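Local structure of ankyrin repeat domain protein (Legionella pneumophila subsp. pneumophila, 6MCA) at residues V292-I297 / A335-S340; H33-F38 / I68-Q73; I417-C422 / T462-N467; C123-P128 / A135-L140. The protein acts as a Legionella effector that interacts with LARP7 of the host 7SK snRNP complex, and joins ankyrin repeats to a cysteine protease-like structure. All coordinates share one frame; numbering follows the deposited sequence.

Contact 1: residues V292-I297 / A335-S340; sequences VNIYRI and AQMPIS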
# COMPACT_ATOMS: atom_id res chain seq x y z
N VAL A 292 -1.63 11.99 -17.85
CA VAL A 292 -2.85 12.39 -17.15
C VAL A 292 -3.76 13.13 -18.13
O VAL A 292 -3.40 14.21 -18.62
CB VAL A 292 -2.56 13.28 -15.93
CG1 VAL A 292 -3.84 13.92 -15.43
CG2 VAL A 292 -1.89 12.46 -14.84
N ASN A 293 -4.95 12.57 -18.37
CA ASN A 293 -5.95 13.18 -19.24
C ASN A 293 -7.23 13.45 -18.47
O ASN A 293 -7.69 12.61 -17.70
CB ASN A 293 -6.24 12.29 -20.45
CG ASN A 293 -5.09 12.23 -21.42
OD1 ASN A 293 -4.93 13.11 -22.27
ND2 ASN A 293 -4.28 11.18 -21.32
N ILE A 294 -7.82 14.63 -18.70
CA ILE A 294 -9.02 15.07 -18.01
C ILE A 294 -10.10 15.35 -19.05
O ILE A 294 -9.88 16.14 -19.98
CB ILE A 294 -8.76 16.33 -17.16
CG1 ILE A 294 -7.59 16.09 -16.19
CG2 ILE A 294 -10.02 16.73 -16.40
CD1 ILE A 294 -7.07 17.34 -15.54
N TYR A 295 -11.25 14.72 -18.89
CA TYR A 295 -12.39 14.80 -19.79
C TYR A 295 -13.60 15.36 -19.04
O TYR A 295 -13.67 15.32 -17.81
CB TYR A 295 -12.76 13.43 -20.36
CG TYR A 295 -11.60 12.55 -20.77
CD1 TYR A 295 -10.87 11.84 -19.81
CD2 TYR A 295 -11.25 12.39 -22.10
CE1 TYR A 295 -9.81 11.03 -20.18
CE2 TYR A 295 -10.20 11.57 -22.47
CZ TYR A 295 -9.49 10.90 -21.51
OH TYR A 295 -8.44 10.08 -21.88
N ARG A 296 -14.55 15.86 -19.82
CA ARG A 296 -15.87 16.21 -19.30
C ARG A 296 -16.82 15.04 -19.54
O ARG A 296 -16.85 14.48 -20.64
CB ARG A 296 -16.41 17.48 -19.95
CG ARG A 296 -17.78 17.89 -19.43
CD ARG A 296 -18.49 18.84 -20.39
NE ARG A 296 -17.71 20.05 -20.65
CZ ARG A 296 -17.68 21.10 -19.84
NH1 ARG A 296 -16.94 22.16 -20.16
NH2 ARG A 296 -18.37 21.10 -18.71
N ILE A 297 -17.58 14.68 -18.51
CA ILE A 297 -18.55 13.59 -18.62
C ILE A 297 -19.82 14.16 -19.25
O ILE A 297 -20.58 14.89 -18.61
CB ILE A 297 -18.85 12.96 -17.26
CG1 ILE A 297 -17.56 12.38 -16.66
CG2 ILE A 297 -19.91 11.88 -17.39
CD1 ILE A 297 -17.67 12.05 -15.19
N ALA A 335 -8.58 18.60 -20.84
CA ALA A 335 -7.29 19.08 -20.38
C ALA A 335 -6.33 17.91 -20.20
O ALA A 335 -6.72 16.75 -20.29
CB ALA A 335 -7.42 19.88 -19.07
N GLN A 336 -5.07 18.25 -19.93
CA GLN A 336 -4.06 17.25 -19.66
C GLN A 336 -3.09 17.81 -18.63
O GLN A 336 -3.02 19.03 -18.42
CB GLN A 336 -3.31 16.83 -20.93
CG GLN A 336 -2.62 17.98 -21.65
CD GLN A 336 -2.17 17.62 -23.05
OE1 GLN A 336 -2.95 17.65 -23.99
NE2 GLN A 336 -0.89 17.27 -23.19
N MET A 337 -2.35 16.92 -17.97
CA MET A 337 -1.39 17.36 -16.97
C MET A 337 -0.02 16.78 -17.28
O MET A 337 0.10 15.56 -17.53
CB MET A 337 -1.84 16.98 -15.56
CG MET A 337 -2.86 17.95 -14.96
SD MET A 337 -3.27 17.62 -13.24
CE MET A 337 -1.66 17.76 -12.47
N PRO A 338 1.04 17.59 -17.26
CA PRO A 338 2.41 17.12 -17.57
C PRO A 338 3.04 16.37 -16.40
O PRO A 338 4.00 16.81 -15.77
CB PRO A 338 3.14 18.42 -17.91
CG PRO A 338 2.46 19.44 -17.07
CD PRO A 338 1.00 19.05 -17.02
N ILE A 339 2.50 15.20 -16.11
CA ILE A 339 3.04 14.32 -15.08
C ILE A 339 4.10 13.43 -15.73
O ILE A 339 3.87 12.87 -16.81
CB ILE A 339 1.93 13.48 -14.43
CG1 ILE A 339 1.02 14.38 -13.58
CG2 ILE A 339 2.52 12.37 -13.58
CD1 ILE A 339 1.43 14.49 -12.13
N SER A 340 5.25 13.30 -15.08
CA SER A 340 6.36 12.55 -15.65
C SER A 340 5.99 11.07 -15.80
O SER A 340 5.26 10.50 -14.99
CB SER A 340 7.60 12.68 -14.78
OG SER A 340 7.52 11.86 -13.63
O HOH W 1 -0.60 14.20 -20.04
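Val292 and Ile294 carry one side of this antiparallel strand pairing; Ala335 pairs with Ile294, while Val292 meets Met337 and Ile339. Ile294 and Ala335 form a hydrogen-bonded pair. Ile294 N gives to Ala335 O at 2.9 Å, its donor standing 39° out of the carbonyl plane, while Ala335 N returns a bond to Ile294 O at 2.9 Å that lies closer to the carbonyl plane. Beside these bonds the CB atoms of Ile294 and Ala335 face each other at 4.2 Å.

Further along, Val292 O accepts from Met337 N at 3.0 Å and also takes a CA-H...O contact from Gln336 CA at 3.3 Å. The two methyls of Val292 divide the work. CG1, trans to the backbone N (chi1 168°), lies alongside Met337 CB at 3.7 Å. CG2 reaches Ile339 CG1, also at 3.7 Å, which is brought round by the inverse gamma turn centred on Pro338. A water accepts from Val292 N and lies 2.9 Å from Met337 O, joining the two backbones.

Val292, Ile294, Ala335 and Met337 share one face of the sheet, covered by Phe371 from a loop and by Val358 of helix 355-364; Asn293 and Gln336 belong to the other. Strand 331-337 is outermost in a five-stranded antiparallel sheet, and 292-297 connects it to strand 276-280. The chemistry is thus divided: backbone bonds set the strand register, whereas two branched side chains, an alanine methyl and a methionine make this face suited to burial beneath helices.

Contact 2: residues H33-F38 / I68-Q73; sequences HRMPDF and IKIAEQ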
# COMPACT_ATOMS: atom_id res chain seq x y z
N HIS A 33 -26.22 -16.28 5.01
CA HIS A 33 -26.55 -16.09 6.42
C HIS A 33 -27.39 -17.23 6.98
O HIS A 33 -28.15 -17.05 7.94
CB HIS A 33 -27.25 -14.74 6.65
CG HIS A 33 -26.34 -13.56 6.51
ND1 HIS A 33 -26.18 -12.62 7.51
CD2 HIS A 33 -25.55 -13.16 5.48
CE1 HIS A 33 -25.32 -11.70 7.10
NE2 HIS A 33 -24.93 -12.00 5.88
N ARG A 34 -27.27 -18.42 6.39
CA ARG A 34 -27.92 -19.61 6.91
C ARG A 34 -26.91 -20.46 7.66
O ARG A 34 -25.78 -20.67 7.19
CB ARG A 34 -28.55 -20.44 5.78
CG ARG A 34 -29.86 -19.89 5.25
CD ARG A 34 -30.46 -20.84 4.22
NE ARG A 34 -29.78 -20.76 2.93
CZ ARG A 34 -29.92 -21.65 1.95
NH1 ARG A 34 -29.26 -21.49 0.82
NH2 ARG A 34 -30.72 -22.69 2.11
N MET A 35 -27.30 -20.94 8.83
CA MET A 35 -26.43 -21.82 9.60
C MET A 35 -26.27 -23.15 8.87
O MET A 35 -27.28 -23.81 8.58
CB MET A 35 -27.00 -22.06 11.00
CG MET A 35 -26.19 -23.03 11.84
SD MET A 35 -24.62 -22.32 12.38
CE MET A 35 -25.20 -21.09 13.55
N PRO A 36 -25.05 -23.56 8.53
CA PRO A 36 -24.88 -24.79 7.76
C PRO A 36 -25.23 -26.03 8.56
O PRO A 36 -25.19 -26.04 9.80
CB PRO A 36 -23.38 -24.77 7.40
CG PRO A 36 -22.94 -23.36 7.62
CD PRO A 36 -23.78 -22.85 8.75
N ASP A 37 -25.59 -27.08 7.83
CA ASP A 37 -25.79 -28.41 8.41
C ASP A 37 -24.44 -29.12 8.40
O ASP A 37 -24.11 -29.91 7.51
CB ASP A 37 -26.85 -29.18 7.64
CG ASP A 37 -27.22 -30.50 8.30
OD1 ASP A 37 -26.67 -30.81 9.38
OD2 ASP A 37 -28.06 -31.23 7.73
N PHE A 38 -23.63 -28.81 9.42
CA PHE A 38 -22.24 -29.28 9.46
C PHE A 38 -22.16 -30.79 9.38
O PHE A 38 -21.26 -31.34 8.74
CB PHE A 38 -21.55 -28.77 10.72
CG PHE A 38 -21.62 -27.29 10.91
CD1 PHE A 38 -20.81 -26.44 10.16
CD2 PHE A 38 -22.49 -26.73 11.83
CE1 PHE A 38 -20.86 -25.07 10.34
CE2 PHE A 38 -22.56 -25.36 12.00
CZ PHE A 38 -21.74 -24.53 11.25
N ILE A 68 -20.87 -14.22 13.47
CA ILE A 68 -20.16 -14.67 14.66
C ILE A 68 -20.73 -15.98 15.20
O ILE A 68 -19.99 -16.79 15.77
CB ILE A 68 -20.15 -13.57 15.73
CG1 ILE A 68 -19.18 -13.91 16.86
CG2 ILE A 68 -21.56 -13.32 16.27
CD1 ILE A 68 -18.61 -12.70 17.56
N LYS A 69 -22.04 -16.23 15.03
CA LYS A 69 -22.61 -17.48 15.52
C LYS A 69 -22.09 -18.68 14.74
O LYS A 69 -21.76 -19.73 15.33
CB LYS A 69 -24.14 -17.42 15.46
CG LYS A 69 -24.72 -16.09 15.94
CD LYS A 69 -25.77 -16.29 17.01
CE LYS A 69 -25.15 -16.33 18.40
NZ LYS A 69 -26.19 -16.34 19.47
N ILE A 70 -22.00 -18.56 13.41
CA ILE A 70 -21.46 -19.65 12.61
C ILE A 70 -19.99 -19.87 12.92
O ILE A 70 -19.50 -21.00 12.93
CB ILE A 70 -21.70 -19.38 11.11
CG1 ILE A 70 -23.14 -18.94 10.88
CG2 ILE A 70 -21.37 -20.61 10.29
CD1 ILE A 70 -23.58 -19.00 9.43
N ALA A 71 -19.26 -18.78 13.21
CA ALA A 71 -17.86 -18.92 13.60
C ALA A 71 -17.73 -19.63 14.94
O ALA A 71 -16.82 -20.43 15.13
CB ALA A 71 -17.20 -17.54 13.65
N GLU A 72 -18.63 -19.34 15.88
CA GLU A 72 -18.64 -20.06 17.15
C GLU A 72 -18.91 -21.54 16.93
O GLU A 72 -18.26 -22.39 17.55
CB GLU A 72 -19.70 -19.47 18.09
CG GLU A 72 -19.38 -18.08 18.61
CD GLU A 72 -20.56 -17.45 19.32
OE1 GLU A 72 -20.35 -16.47 20.07
OE2 GLU A 72 -21.70 -17.93 19.13
N GLN A 73 -19.86 -21.86 16.05
CA GLN A 73 -20.12 -23.26 15.72
C GLN A 73 -18.87 -23.93 15.16
O GLN A 73 -18.51 -25.04 15.56
CB GLN A 73 -21.28 -23.36 14.73
CG GLN A 73 -22.63 -22.99 15.31
CD GLN A 73 -23.01 -23.86 16.48
OE1 GLN A 73 -22.91 -25.09 16.42
NE2 GLN A 73 -23.47 -23.24 17.56
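Ile70 and Met35 run antiparallel alongside one another, and their torsions decide which atoms meet. The methionine leaves its backbone with CG trans to N (chi1 177°), then bends at both following bonds, curling SD and CE over the helix. SD comes to rest 4.0 Å from Ile70 CG1 and 3.6 Å from Gln73 CG, the latter side chain lying across it at about a right angle. Ile70 has its CG1 branch beside its own backbone N (chi1 -47°), which carries CD1 to 3.6 Å from Arg34 O and leaves CG2 to touch Pro36 CD, also at 3.6 Å.

The loop doing this is a helix-to-helix connection. His33, with positive phi, closes helix 26-31 through a Schellman motif, and Asp37 sits at the N-cap of helix 38-43; between them the chain packs along helix 68-76, which leans in turn on Cys62 of helix 58-65.

Phe38, the first residue of the next helix, presents its ring edge to Ile70 CG2, with CZ 4.1 Å away. Its CE2 meets Gln73 CB at 3.6 Å, and the amide plane of Gln73 is turned 25° from the ring plane. Pro36 O hangs over one face of that ring, offset toward its rim.

Contact 3: residues I417-C422 / T462-N467; sequences ILFQAC and TRKGNN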
# COMPACT_ATOMS: atom_id res chain seq x y z
N ILE A 417 19.19 2.90 0.67
CA ILE A 417 18.89 4.29 0.31
C ILE A 417 20.14 4.99 -0.21
O ILE A 417 20.16 5.56 -1.30
CB ILE A 417 18.29 5.05 1.50
CG1 ILE A 417 16.97 4.42 1.95
CG2 ILE A 417 18.09 6.52 1.16
CD1 ILE A 417 16.32 5.15 3.10
N LEU A 418 21.22 4.92 0.58
CA LEU A 418 22.45 5.64 0.25
C LEU A 418 23.01 5.19 -1.10
O LEU A 418 23.39 6.02 -1.93
CB LEU A 418 23.48 5.43 1.36
CG LEU A 418 24.91 5.92 1.09
CD1 LEU A 418 24.94 7.42 0.88
CD2 LEU A 418 25.83 5.51 2.23
N PHE A 419 23.06 3.88 -1.33
CA PHE A 419 23.71 3.38 -2.54
C PHE A 419 22.84 3.61 -3.78
O PHE A 419 23.36 4.02 -4.83
CB PHE A 419 24.03 1.90 -2.39
CG PHE A 419 24.87 1.35 -3.51
CD1 PHE A 419 26.22 1.65 -3.60
CD2 PHE A 419 24.32 0.52 -4.47
CE1 PHE A 419 27.00 1.15 -4.63
CE2 PHE A 419 25.09 0.01 -5.50
CZ PHE A 419 26.43 0.33 -5.58
N GLN A 420 21.53 3.38 -3.68
CA GLN A 420 20.70 3.39 -4.87
C GLN A 420 20.13 4.76 -5.20
O GLN A 420 19.97 5.08 -6.39
CB GLN A 420 19.54 2.40 -4.72
CG GLN A 420 19.97 0.96 -4.46
CD GLN A 420 18.84 -0.03 -4.64
OE1 GLN A 420 18.00 0.12 -5.53
NE2 GLN A 420 18.80 -1.04 -3.79
N ALA A 421 19.82 5.59 -4.21
CA ALA A 421 18.98 6.77 -4.43
C ALA A 421 19.70 8.10 -4.26
O ALA A 421 19.08 9.14 -4.49
CB ALA A 421 17.76 6.72 -3.50
N CYS A 422 20.97 8.10 -3.87
CA CYS A 422 21.69 9.34 -3.59
C CYS A 422 22.73 9.60 -4.68
O CYS A 422 23.65 8.79 -4.87
CB CYS A 422 22.35 9.29 -2.21
SG CYS A 422 21.19 9.31 -0.83
N THR A 462 31.83 0.10 -10.65
CA THR A 462 30.57 0.39 -11.31
C THR A 462 30.28 1.89 -11.25
O THR A 462 30.98 2.66 -10.60
CB THR A 462 29.42 -0.40 -10.67
OG1 THR A 462 29.34 -0.08 -9.27
CG2 THR A 462 29.64 -1.89 -10.83
N ARG A 463 29.22 2.29 -11.95
CA ARG A 463 28.80 3.69 -11.92
C ARG A 463 28.37 4.10 -10.52
O ARG A 463 28.79 5.14 -10.00
CB ARG A 463 27.66 3.91 -12.92
CG ARG A 463 27.69 5.24 -13.64
CD ARG A 463 26.89 5.17 -14.94
NE ARG A 463 27.49 4.25 -15.90
CZ ARG A 463 26.80 3.50 -16.75
NH1 ARG A 463 25.47 3.56 -16.77
NH2 ARG A 463 27.43 2.69 -17.59
N LYS A 464 27.55 3.26 -9.88
CA LYS A 464 27.05 3.60 -8.55
C LYS A 464 28.13 3.45 -7.49
O LYS A 464 28.11 4.18 -6.49
CB LYS A 464 25.83 2.75 -8.23
CG LYS A 464 24.62 3.08 -9.09
CD LYS A 464 23.36 2.42 -8.58
CE LYS A 464 22.13 2.93 -9.33
NZ LYS A 464 21.97 4.40 -9.17
N GLY A 465 29.08 2.53 -7.68
CA GLY A 465 30.22 2.48 -6.77
C GLY A 465 31.07 3.73 -6.86
O GLY A 465 31.56 4.24 -5.85
N ASN A 466 31.26 4.25 -8.08
CA ASN A 466 31.96 5.52 -8.26
C ASN A 466 31.20 6.65 -7.58
O ASN A 466 31.81 7.50 -6.91
CB ASN A 466 32.13 5.80 -9.76
CG ASN A 466 33.24 6.79 -10.04
OD1 ASN A 466 33.02 7.85 -10.62
ND2 ASN A 466 34.46 6.43 -9.65
N ASN A 467 29.88 6.68 -7.74
CA ASN A 467 29.07 7.70 -7.07
C ASN A 467 29.18 7.58 -5.56
O ASN A 467 29.22 8.60 -4.85
CB ASN A 467 27.62 7.59 -7.52
CG ASN A 467 26.70 8.51 -6.74
OD1 ASN A 467 26.54 9.68 -7.07
ND2 ASN A 467 26.08 7.98 -5.69
O HOH W 2 25.79 5.55 -5.28
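Phe419 and Lys464 meet where two helices cross, the aromatic ring lying obliquely against the start of the lysine chain, with CZ 3.6 Å from Lys464 CB. On the same ring, CE1 comes within 3.7 Å of Lys464 O. From CB the lysine runs extended and bends only at its last torsion (chi4 -60°), which turns NZ toward Gln420 O for a weak hydrogen bond of 3.5 Å. A shorter one follows: Asn467 ND2 donates to Cys422 O at 2.7 Å, in the carbonyl plane but bent at the hydrogen (140°), with Cys422 O tilted from the Asn467 amide plane. The carbonyls of Gln420 and Cys422 thus each meet a side-chain donor of helix 463-474.

Between these direct contacts sits a water that donates to Phe419 O at 2.9 Å and to Lys464 O at 3.0 Å, joining the two backbones. The second shell fixes the polar groups. Asn467 OD1 accepts from His424 N, which holds the amide in the rotation that aims ND2 at Cys422. Thr462, at the N-cap of helix 463-474, takes Gly465 N on its OG1 at 3.1 Å and so secures the helical turn that bears Lys464.

Tyr452 and Tyr456 of helix 447-458 meet the Phe419 ring, and Leu468 touches it from further along helix 463-474. Locally the two helices run at 122° with axes 9.4 Å apart. Helix 427-440 packs on Leu418, the residue before Phe419, placing the crossing within the all-helical C-terminal part of the chain.

Contact 4: residues C123-P128 / A135-L140; sequences CVLVYP and AIKQLL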
# COMPACT_ATOMS: atom_id res chain seq x y z
N CYS A 123 1.65 -8.14 8.64
CA CYS A 123 1.12 -8.71 9.87
C CYS A 123 -0.27 -8.16 10.18
O CYS A 123 -0.79 -7.28 9.48
CB CYS A 123 2.08 -8.48 11.03
SG CYS A 123 2.13 -6.79 11.66
N VAL A 124 -0.88 -8.68 11.25
CA VAL A 124 -2.26 -8.36 11.58
C VAL A 124 -2.44 -6.89 11.92
O VAL A 124 -3.49 -6.30 11.66
CB VAL A 124 -2.73 -9.27 12.73
CG1 VAL A 124 -4.15 -8.93 13.16
CG2 VAL A 124 -2.63 -10.74 12.33
N LEU A 125 -1.41 -6.26 12.49
CA LEU A 125 -1.52 -4.89 12.98
C LEU A 125 -1.39 -3.83 11.90
O LEU A 125 -1.71 -2.66 12.17
CB LEU A 125 -0.46 -4.63 14.05
CG LEU A 125 -0.79 -4.92 15.52
CD1 LEU A 125 0.45 -4.76 16.37
CD2 LEU A 125 -1.90 -4.00 16.01
N VAL A 126 -0.94 -4.19 10.69
CA VAL A 126 -0.53 -3.19 9.71
C VAL A 126 -1.69 -2.27 9.34
O VAL A 126 -1.58 -1.04 9.39
CB VAL A 126 0.06 -3.88 8.46
CG1 VAL A 126 0.16 -2.89 7.31
CG2 VAL A 126 1.43 -4.46 8.78
N TYR A 127 -2.82 -2.85 8.96
CA TYR A 127 -3.94 -2.05 8.48
C TYR A 127 -4.60 -1.25 9.61
O TYR A 127 -4.93 -0.08 9.40
CB TYR A 127 -4.97 -2.93 7.76
CG TYR A 127 -4.57 -3.26 6.34
CD1 TYR A 127 -4.46 -2.26 5.39
CD2 TYR A 127 -4.28 -4.56 5.96
CE1 TYR A 127 -4.08 -2.55 4.09
CE2 TYR A 127 -3.90 -4.86 4.67
CZ TYR A 127 -3.80 -3.85 3.74
OH TYR A 127 -3.43 -4.15 2.44
N PRO A 128 -4.83 -1.82 10.80
CA PRO A 128 -5.32 -0.98 11.90
C PRO A 128 -4.37 0.14 12.28
O PRO A 128 -4.82 1.22 12.67
CB PRO A 128 -5.52 -1.97 13.06
CG PRO A 128 -4.81 -3.21 12.65
CD PRO A 128 -4.87 -3.25 11.17
N ALA A 135 -9.08 0.91 19.05
CA ALA A 135 -9.71 -0.14 19.86
C ALA A 135 -9.21 -1.52 19.47
O ALA A 135 -8.81 -2.32 20.33
CB ALA A 135 -11.23 -0.06 19.71
N ILE A 136 -9.20 -1.82 18.17
CA ILE A 136 -8.73 -3.13 17.72
C ILE A 136 -7.23 -3.25 17.93
O ILE A 136 -6.72 -4.35 18.22
CB ILE A 136 -9.15 -3.37 16.26
CG1 ILE A 136 -9.27 -4.87 15.97
CG2 ILE A 136 -8.20 -2.70 15.28
CD1 ILE A 136 -10.24 -5.19 14.85
N LYS A 137 -6.49 -2.14 17.84
CA LYS A 137 -5.06 -2.18 18.13
C LYS A 137 -4.81 -2.55 19.59
O LYS A 137 -3.92 -3.36 19.88
CB LYS A 137 -4.42 -0.83 17.82
CG LYS A 137 -4.15 -0.59 16.34
CD LYS A 137 -2.93 0.30 16.16
CE LYS A 137 -3.09 1.63 16.87
NZ LYS A 137 -4.26 2.40 16.36
N GLN A 138 -5.59 -1.98 20.51
CA GLN A 138 -5.41 -2.30 21.92
C GLN A 138 -5.86 -3.73 22.22
O GLN A 138 -5.25 -4.41 23.05
CB GLN A 138 -6.18 -1.30 22.78
CG GLN A 138 -5.56 0.09 22.79
CD GLN A 138 -6.47 1.13 23.41
OE1 GLN A 138 -7.61 0.84 23.77
NE2 GLN A 138 -5.98 2.35 23.53
N LEU A 139 -6.92 -4.19 21.56
CA LEU A 139 -7.33 -5.58 21.71
C LEU A 139 -6.22 -6.53 21.26
O LEU A 139 -5.97 -7.55 21.90
CB LEU A 139 -8.61 -5.84 20.92
CG LEU A 139 -9.16 -7.27 20.94
CD1 LEU A 139 -9.25 -7.81 22.36
CD2 LEU A 139 -10.51 -7.34 20.24
N LEU A 140 -5.55 -6.20 20.15
CA LEU A 140 -4.45 -7.03 19.69
C LEU A 140 -3.24 -6.94 20.62
O LEU A 140 -2.55 -7.94 20.85
CB LEU A 140 -4.06 -6.64 18.26
CG LEU A 140 -5.10 -6.98 17.19
CD1 LEU A 140 -4.78 -6.26 15.88
CD2 LEU A 140 -5.19 -8.48 16.97
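With CG placed beside the backbone N (chi1 -69°) and the chain then extended, Leu140 sends CD1 against Leu125 CD2 at 3.7 Å and Val124 CG1 at 3.9 Å. The two leucines overlap flank to flank, each pointing back toward the other's helix, whereas the valine meets Leu140 at a slant. One turn earlier, Ile136 has chi1 at -154°, which sets CG2 between its backbone N and carbonyl carbon and directs that methyl to Pro128 CB at 3.6 Å. The same proline carbon lies 3.8 Å from Lys137 CG.

Both segments fall within the ankyrin repeat region, and helices 126-131 and 134-142, joined by a very short turn, pack side by side as helix pairs do in ankyrin repeats. Cys123 precedes the first of them, its SG accepting a weak capping bond from Leu125 N at 3.7 Å. Helix 91-97 touches Val124 and Pro128, helix 101-109 touches Ile136, and Ala150 of helix 147-162 packs on Leu125, so neighbouring helices flank the pair.

Lys137 lends its methylenes to the apolar seam, while its bent chain takes NZ to a salt bridge with Asp134. No hydrogen bond crosses between the segments, which implies that cohesion here rests on hydrophobic packing.

Followed from the N terminus, the four contacts come in series, none nesting in or crossing another. Contact 2 closes first, folding the loop after helix 26-31 onto helix 68-76 across 29 intervening residues. Contact 4 joins two consecutive helices of the ankyrin region over a gap of six residues; its centre is about 25 Å from that of contact 2, on the same side of the chain's centre. Contact 1 closes a longer, largely helical excursion by returning the chain to the five-stranded sheet as its last strand. Contact 3 comes last, closing a mostly helical stretch of 39 residues between helices 404-421 and 463-474, about 57 Å from contact 2 between centres and on the opposite side of the chain's centre.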